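Local coordinates for putative Lipoprotein (Shewanella oneidensis, PDB 3U24) that is of unknown function but binds zinc and calcium ions and, as a putative lipoprotein, belongs to a family related to metallopeptidases, at residues W37-T42 / R64-A69; E57-A62 / Y156-G161; S119-A124 / R160-Q165. One frame throughout, in Å; residues are numbered along the deposited sequence.

Contact 1: residues W37-T42 / R64-A69; sequences WQLSPT and RVKTLA. With EDO (1,2-ethanediol), chain X; ACY (acetic acid), chain N.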
# COMPACT_ATOMS: atom_id res chain seq x y z
N TRP A 37 19.29 9.00 6.69
CA TRP A 37 19.50 7.94 7.65
C TRP A 37 20.16 8.36 8.95
O TRP A 37 19.90 7.76 10.01
CB TRP A 37 20.29 6.81 7.04
CG TRP A 37 19.67 6.08 5.88
CD1 TRP A 37 20.34 5.30 4.98
CD2 TRP A 37 18.26 6.02 5.46
NE1 TRP A 37 19.48 4.75 4.08
CE2 TRP A 37 18.22 5.15 4.31
CE3 TRP A 37 17.07 6.57 5.93
CZ2 TRP A 37 17.05 4.87 3.63
CZ3 TRP A 37 15.87 6.27 5.24
CH2 TRP A 37 15.87 5.44 4.12
N GLN A 38 20.98 9.39 8.89
CA GLN A 38 21.56 10.02 10.08
C GLN A 38 20.50 10.73 10.90
O GLN A 38 20.58 10.72 12.11
CB GLN A 38 22.67 10.99 9.65
CG GLN A 38 23.24 11.91 10.72
CD GLN A 38 24.47 12.70 10.22
OE1 GLN A 38 24.35 13.84 9.73
NE2 GLN A 38 25.66 12.06 10.28
N LEU A 39 19.52 11.36 10.25
CA LEU A 39 18.39 11.99 10.93
C LEU A 39 17.45 10.96 11.51
O LEU A 39 16.92 11.16 12.60
CB LEU A 39 17.59 12.86 9.96
CG LEU A 39 16.24 13.38 10.44
CD1 LEU A 39 16.44 14.51 11.44
CD2 LEU A 39 15.39 13.80 9.26
N SER A 40 17.21 9.88 10.78
CA SER A 40 16.26 8.85 11.23
C SER A 40 16.78 7.43 11.02
O SER A 40 16.52 6.75 10.03
CB SER A 40 14.97 9.04 10.47
OG SER A 40 14.11 8.00 10.79
N PRO A 41 17.57 6.96 11.96
CA PRO A 41 18.05 5.60 11.74
C PRO A 41 16.97 4.53 11.80
O PRO A 41 17.19 3.43 11.30
CB PRO A 41 19.12 5.41 12.84
CG PRO A 41 18.91 6.55 13.80
CD PRO A 41 18.35 7.67 12.97
N THR A 42 15.82 4.80 12.39
CA THR A 42 14.71 3.84 12.33
C THR A 42 14.13 3.70 10.91
O THR A 42 13.88 2.59 10.41
CB THR A 42 13.63 4.20 13.35
OG1 THR A 42 14.23 4.16 14.64
CG2 THR A 42 12.41 3.23 13.30
N ARG A 64 11.31 17.43 15.87
CA ARG A 64 10.64 18.18 14.82
C ARG A 64 11.51 19.34 14.30
O ARG A 64 11.68 19.47 13.09
CB ARG A 64 9.30 18.72 15.33
CG ARG A 64 8.35 17.58 15.67
CD ARG A 64 6.90 17.97 15.81
NE ARG A 64 6.74 18.79 16.98
CZ ARG A 64 6.64 18.37 18.24
NH1 ARG A 64 6.66 17.08 18.56
NH2 ARG A 64 6.52 19.30 19.19
N VAL A 65 12.07 20.15 15.20
CA VAL A 65 12.97 21.22 14.82
C VAL A 65 14.09 20.65 13.95
O VAL A 65 14.38 21.17 12.89
CB VAL A 65 13.58 21.94 16.04
CG1 VAL A 65 14.86 22.73 15.69
CG2 VAL A 65 12.53 22.85 16.67
N LYS A 66 14.69 19.57 14.41
CA LYS A 66 15.79 18.96 13.67
C LYS A 66 15.34 18.44 12.29
O LYS A 66 16.12 18.48 11.33
CB LYS A 66 16.38 17.81 14.49
CG LYS A 66 17.58 17.12 13.89
CD LYS A 66 18.06 16.00 14.82
CE LYS A 66 19.35 15.35 14.31
NZ LYS A 66 19.46 13.95 14.82
N THR A 67 14.11 17.92 12.19
CA THR A 67 13.58 17.47 10.90
C THR A 67 13.37 18.67 10.00
O THR A 67 13.78 18.63 8.84
CB THR A 67 12.30 16.64 11.05
OG1 THR A 67 12.63 15.46 11.78
CG2 THR A 67 11.70 16.23 9.69
N LEU A 68 12.83 19.75 10.53
CA LEU A 68 12.63 20.94 9.71
C LEU A 68 13.95 21.58 9.27
O LEU A 68 14.01 22.12 8.16
CB LEU A 68 11.75 21.97 10.40
CG LEU A 68 10.29 21.64 10.66
CD1 LEU A 68 9.67 22.72 11.56
CD2 LEU A 68 9.54 21.47 9.35
N ALA A 69 15.00 21.54 10.11
CA ALA A 69 16.32 22.05 9.70
C ALA A 69 16.90 21.15 8.57
O ALA A 69 17.60 21.63 7.69
CB ALA A 69 17.30 22.08 10.90
C1 EDO X . 22.41 8.41 14.78
O1 EDO X . 22.00 9.77 14.94
C2 EDO X . 22.65 8.14 13.31
O2 EDO X . 23.95 7.56 13.17
C ACY N . 8.02 22.69 15.93
O ACY N . 7.13 21.79 15.77
OXT ACY N . 8.37 23.19 17.03
CH3 ACY N . 8.75 23.25 14.75

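Contact 2: residues E57-A62 / Y156-G161; sequences EIPDEA and YAAARG. With ZN (zinc ion), chain K.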
# COMPACT_ATOMS: atom_id res chain seq x y z
N GLU A 57 14.94 7.21 18.43
CA GLU A 57 14.63 8.64 18.33
C GLU A 57 13.50 8.98 19.28
O GLU A 57 12.54 8.23 19.38
CB GLU A 57 14.22 9.04 16.91
CG GLU A 57 15.24 8.63 15.84
CD GLU A 57 14.85 7.34 15.08
OE1 GLU A 57 14.40 6.36 15.72
OE2 GLU A 57 15.01 7.31 13.84
N ILE A 58 13.65 10.06 20.03
CA ILE A 58 12.61 10.51 20.94
C ILE A 58 11.79 11.51 20.14
O ILE A 58 12.33 12.50 19.61
CB ILE A 58 13.19 11.14 22.21
CG1 ILE A 58 13.97 10.08 23.00
CG2 ILE A 58 12.08 11.70 23.11
CD1 ILE A 58 15.12 10.63 23.83
N PRO A 59 10.49 11.25 19.99
CA PRO A 59 9.70 12.11 19.09
C PRO A 59 9.19 13.33 19.85
O PRO A 59 8.03 13.44 20.11
CB PRO A 59 8.57 11.18 18.66
CG PRO A 59 8.37 10.29 19.86
CD PRO A 59 9.68 10.20 20.61
N ASP A 60 10.09 14.20 20.23
CA ASP A 60 9.76 15.44 20.92
C ASP A 60 10.00 16.63 20.00
O ASP A 60 10.31 16.47 18.83
CB ASP A 60 10.61 15.59 22.20
CG ASP A 60 12.12 15.57 21.94
OD1 ASP A 60 12.57 15.91 20.79
OD2 ASP A 60 12.86 15.20 22.89
N GLU A 61 9.87 17.82 20.55
CA GLU A 61 9.96 19.03 19.76
C GLU A 61 11.35 19.24 19.16
O GLU A 61 11.45 19.73 18.03
CB GLU A 61 9.57 20.23 20.61
CG GLU A 61 9.53 21.54 19.84
CD GLU A 61 9.22 22.70 20.75
OE1 GLU A 61 10.09 23.01 21.61
OE2 GLU A 61 8.12 23.28 20.64
N ALA A 62 12.40 18.84 19.85
CA ALA A 62 13.74 18.94 19.25
C ALA A 62 13.83 18.06 18.01
O ALA A 62 14.49 18.42 17.05
CB ALA A 62 14.83 18.54 20.25
N TYR A 156 7.85 7.51 25.54
CA TYR A 156 6.44 7.63 25.86
C TYR A 156 6.09 8.91 26.67
O TYR A 156 4.98 9.44 26.51
CB TYR A 156 5.92 6.35 26.54
CG TYR A 156 5.81 5.14 25.60
CD1 TYR A 156 4.82 5.08 24.65
CD2 TYR A 156 6.69 4.06 25.69
CE1 TYR A 156 4.72 4.01 23.78
CE2 TYR A 156 6.60 2.97 24.83
CZ TYR A 156 5.61 2.97 23.86
OH TYR A 156 5.44 1.90 23.02
N ALA A 157 7.01 9.40 27.51
CA ALA A 157 6.87 10.76 28.09
C ALA A 157 6.72 11.82 26.98
O ALA A 157 5.87 12.71 27.10
CB ALA A 157 8.04 11.15 29.04
N ALA A 158 7.55 11.73 25.93
CA ALA A 158 7.45 12.63 24.78
C ALA A 158 6.06 12.51 24.08
O ALA A 158 5.43 13.50 23.68
CB ALA A 158 8.58 12.36 23.76
N ALA A 159 5.60 11.27 23.98
CA ALA A 159 4.32 11.01 23.35
C ALA A 159 3.23 11.76 24.11
O ALA A 159 2.45 12.47 23.51
CB ALA A 159 4.01 9.51 23.36
N ARG A 160 3.23 11.62 25.43
CA ARG A 160 2.17 12.17 26.22
C ARG A 160 2.22 13.71 26.24
O ARG A 160 1.17 14.37 26.29
CB ARG A 160 2.14 11.58 27.63
CG ARG A 160 1.86 10.08 27.61
CD ARG A 160 1.68 9.54 29.00
NE ARG A 160 2.91 9.64 29.76
CZ ARG A 160 3.82 8.67 29.85
NH1 ARG A 160 3.67 7.51 29.24
NH2 ARG A 160 4.91 8.87 30.55
N GLY A 161 3.42 14.27 26.16
CA GLY A 161 3.62 15.73 26.06
C GLY A 161 3.25 16.31 24.69
O GLY A 161 2.98 17.48 24.58
ZN ZN K . 9.10 24.98 22.73
O HOH W 1 7.34 23.60 23.98

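Contact 3: residues S119-A124 / R160-Q165; sequences SSYNVA and RGNISQ. With EDO (1,2-ethanediol), chain S; EDO (1,2-ethanediol), chain P.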
# COMPACT_ATOMS: atom_id res chain seq x y z
N SER A 119 -1.61 6.60 17.86
CA SER A 119 -1.08 5.34 17.40
C SER A 119 0.30 5.50 16.74
O SER A 119 1.01 4.51 16.57
CB SER A 119 -2.04 4.60 16.47
OG SER A 119 -1.99 5.14 15.16
N SER A 120 0.68 6.72 16.37
CA SER A 120 2.02 6.92 15.82
C SER A 120 3.17 6.78 16.89
O SER A 120 4.35 6.71 16.54
CB SER A 120 2.07 8.25 15.06
OG SER A 120 1.69 9.35 15.86
N TYR A 121 2.81 6.64 18.18
CA TYR A 121 3.77 6.41 19.23
C TYR A 121 3.71 4.97 19.72
O TYR A 121 2.83 4.55 20.49
CB TYR A 121 3.52 7.37 20.37
CG TYR A 121 3.55 8.81 19.93
CD1 TYR A 121 4.74 9.48 19.82
CD2 TYR A 121 2.40 9.47 19.57
CE1 TYR A 121 4.79 10.78 19.40
CE2 TYR A 121 2.43 10.79 19.16
CZ TYR A 121 3.64 11.44 19.10
OH TYR A 121 3.74 12.75 18.70
N ASN A 122 4.68 4.19 19.27
CA ASN A 122 4.76 2.75 19.61
C ASN A 122 6.17 2.25 19.29
O ASN A 122 6.61 2.33 18.15
CB ASN A 122 3.72 1.95 18.80
CG ASN A 122 3.59 0.48 19.25
OD1 ASN A 122 4.47 -0.09 19.93
ND2 ASN A 122 2.46 -0.14 18.87
N VAL A 123 6.88 1.76 20.30
CA VAL A 123 8.27 1.29 20.04
C VAL A 123 8.36 -0.13 19.42
O VAL A 123 9.41 -0.54 18.95
CB VAL A 123 9.13 1.38 21.32
CG1 VAL A 123 9.08 2.80 21.87
CG2 VAL A 123 8.64 0.37 22.37
N ALA A 124 7.25 -0.85 19.39
CA ALA A 124 7.28 -2.30 19.12
C ALA A 124 7.88 -2.60 17.75
O ALA A 124 8.77 -3.48 17.62
CB ALA A 124 5.86 -2.90 19.26
N ARG A 160 3.23 11.62 25.43
CA ARG A 160 2.17 12.17 26.22
C ARG A 160 2.22 13.71 26.24
O ARG A 160 1.17 14.37 26.29
CB ARG A 160 2.14 11.58 27.63
CG ARG A 160 1.86 10.08 27.61
CD ARG A 160 1.68 9.54 29.00
NE ARG A 160 2.91 9.64 29.76
CZ ARG A 160 3.82 8.67 29.85
NH1 ARG A 160 3.67 7.51 29.24
NH2 ARG A 160 4.91 8.87 30.55
N GLY A 161 3.42 14.27 26.16
CA GLY A 161 3.62 15.73 26.06
C GLY A 161 3.25 16.31 24.69
O GLY A 161 2.98 17.48 24.58
N ASN A 162 3.22 15.49 23.65
CA ASN A 162 2.87 15.95 22.30
C ASN A 162 1.42 15.79 21.94
O ASN A 162 0.87 16.55 21.18
CB ASN A 162 3.57 15.11 21.25
CG ASN A 162 4.97 15.51 21.00
OD1 ASN A 162 5.46 16.55 21.48
ND2 ASN A 162 5.65 14.69 20.16
N ILE A 163 0.82 14.72 22.41
CA ILE A 163 -0.54 14.40 22.02
C ILE A 163 -1.46 15.52 22.49
O ILE A 163 -1.35 15.98 23.61
CB ILE A 163 -0.99 13.06 22.59
CG1 ILE A 163 -0.20 11.93 21.91
CG2 ILE A 163 -2.50 12.90 22.41
CD1 ILE A 163 -0.22 10.60 22.63
N SER A 164 -2.38 15.95 21.64
CA SER A 164 -3.29 17.02 21.98
C SER A 164 -4.54 16.93 21.10
O SER A 164 -4.41 16.87 19.89
CB SER A 164 -2.58 18.36 21.72
OG SER A 164 -3.50 19.42 21.82
N GLN A 165 -5.71 16.92 21.73
CA GLN A 165 -6.99 16.74 21.05
C GLN A 165 -6.97 15.55 20.13
O GLN A 165 -7.19 15.69 18.94
CB GLN A 165 -7.41 17.98 20.27
CG GLN A 165 -7.56 19.22 21.14
CD GLN A 165 -8.60 19.03 22.20
OE1 GLN A 165 -9.78 18.68 21.91
NE2 GLN A 165 -8.18 19.21 23.45
C1 EDO S . 5.39 4.04 14.06
O1 EDO S . 6.12 3.95 15.30
C2 EDO S . 3.88 3.84 14.28
O2 EDO S . 3.53 2.52 14.71
C1 EDO P . 9.35 2.57 15.56
O1 EDO P . 8.72 1.56 16.37
C2 EDO P . 9.86 3.77 16.39
O2 EDO P . 11.03 3.37 17.10

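Contact 1: residues W37-T42 / R64-A69
Leu39, at the end of helix 25-39, pushes its side chain against Lys66 and Thr67 on helix 61-79, the two backbones coming nearest at 7.3 Å between the CA atoms of Leu39 and Thr67. CG is anti to the backbone N (chi1 169°), which carries CD1 to helix 61-79, and this methyl does most of the touching. CD1 rests 3.8 Å from Lys66 CG and 4.2 Å from Lys66 CE, so the extended lysine chain runs past it in the opposite direction and lays its methylenes along the methyl. Toward the other partner, Leu39 CD1 lies 3.9 Å from Thr67 OG1 and the two side chains cross almost at right angles. That hydroxyl is already bonded to the carbonyl of Gly63 one turn earlier, which leaves it a satisfied group for apolar atoms to pack on. Met104 of helix 88-111 closes over both Leu39 and Thr67, making this the close-packed part. The outer side is looser: Lys66 NZ ends 4.4 Å from Gln38 O, too far for a firm bond, and a molecule of 1,2-ethanediol makes a weak hydrogen bond to the same carbonyl oxygen. On another side of helix 61-79, an acetic acid molecule sits at the guanidinium edge of Arg64, which donates from NE at 3.3 Å to its atom O. The arrangement is plain helix-to-helix packing at the surface of a mainly helical chain, the end of helix 25-39 meeting helix 61-79 with helix 88-111 beside them.

Contact 2: residues E57-A62 / Y156-G161
The CB methyl of Ala158, projecting from helix 152-162 toward the segment 57-62, is the meeting point of Ile58, Pro59 and Asp60. Ile58 comes closest, its CG2 branch 3.6 Å from Ala158 CB, while CD of the Pro59 ring lies 4.0 Å from the same methyl. A residue this small lets the loop leading into helix 61-79 approach to 5.3 Å between the CA atoms of Asp60 and Ala158. Pro59 is the centre of an inverse gamma turn, in which Asp60 N returns a weak bond to Ile58 O. Followed outward, Asp60 changes character along its length. Its CB touches Ala158 CB at 4.1 Å; CG then stands between the backbone N and the carbonyl carbon (chi1 58°), which turns the carboxylate forward over the start of helix 61-79. There OD1 accepts from Gly63 N and so N-caps the helix, and the side chain comes within about 3 Å of a bound calcium ion. The next residue, Glu61, stretches away from the alanine, and its OE1 binds a zinc ion at 2.5 Å, with a water molecule as a further ligand. Helix 152-162 thus lies between this loop and helix 200-234: Ala158 serves the loop, while Tyr156 and Arg160 pack against Ile217 and Trp223, and Arg160 NH1 bonds to His220 ND1.

Contact 3: residues S119-A124 / R160-Q165
Tyr121 bridges to Asn162 and Ile163 across backbones that stay well apart, 9.2 Å between the nearest CA atoms, those of Tyr121 and Arg160. The loop 119-124 leaves a short 3-10 turn at Tyr121, while helix 152-162 ends at Asn162 and Ile163 swings into an extended conformation (psi 136°). Tyr121 points toward this helix end, its hydroxyl receiving a hydrogen bond from Asn162 ND2 at 3.1 Å (N-H...O angle 155°); the same ND2 bonds weakly to Pro59 O. The phenol oxygen lies close to the amide plane, although ring and amide planes are 56° apart. Ile163 slides past the ring in the opposite direction, with CG1 4.0 Å from Tyr121 CE2 and CD1 4.2 Å from Tyr121 CD2. The hydroxyl also bonds to the Trp114 carbonyl. A phenylalanine here would probably keep the contact with Ile163 but leave the Asn162 amide and the Trp114 carbonyl each without this mate. Asn122 OD1 accepts from Ala124 N at 2.9 Å, a capping bond at the start of helix 124-131. The chemistry is that of a buried phenol whose oxygen accepts from the Asn162 amide and donates to the Trp114 carbonyl, while its ring carbons pack against Ile163.

Contacts 1, 2 and 3 form a connected patch on one side of the chain's centre, with contacts 2 and 3 about 8 Å apart between centres and contact 1 about 14 and 17 Å from them. Glu57 ties contact 1 to contact 2, its OE1 probably hydrogen-bonded at 2.5 Å to Thr42 OG1 and its OE2 to Ser40 OG. Arg64 ties contact 1 to contact 3 through a weak bond from NH1 to Asn162 OD1. Contacts 2 and 3 share Arg160 and Gly161 on helix 152-162, and Ala159 CB packs 3.5 Å from Tyr121 CG. The zinc ion held by Glu61 lies about 9 Å from the Asn162 side chain.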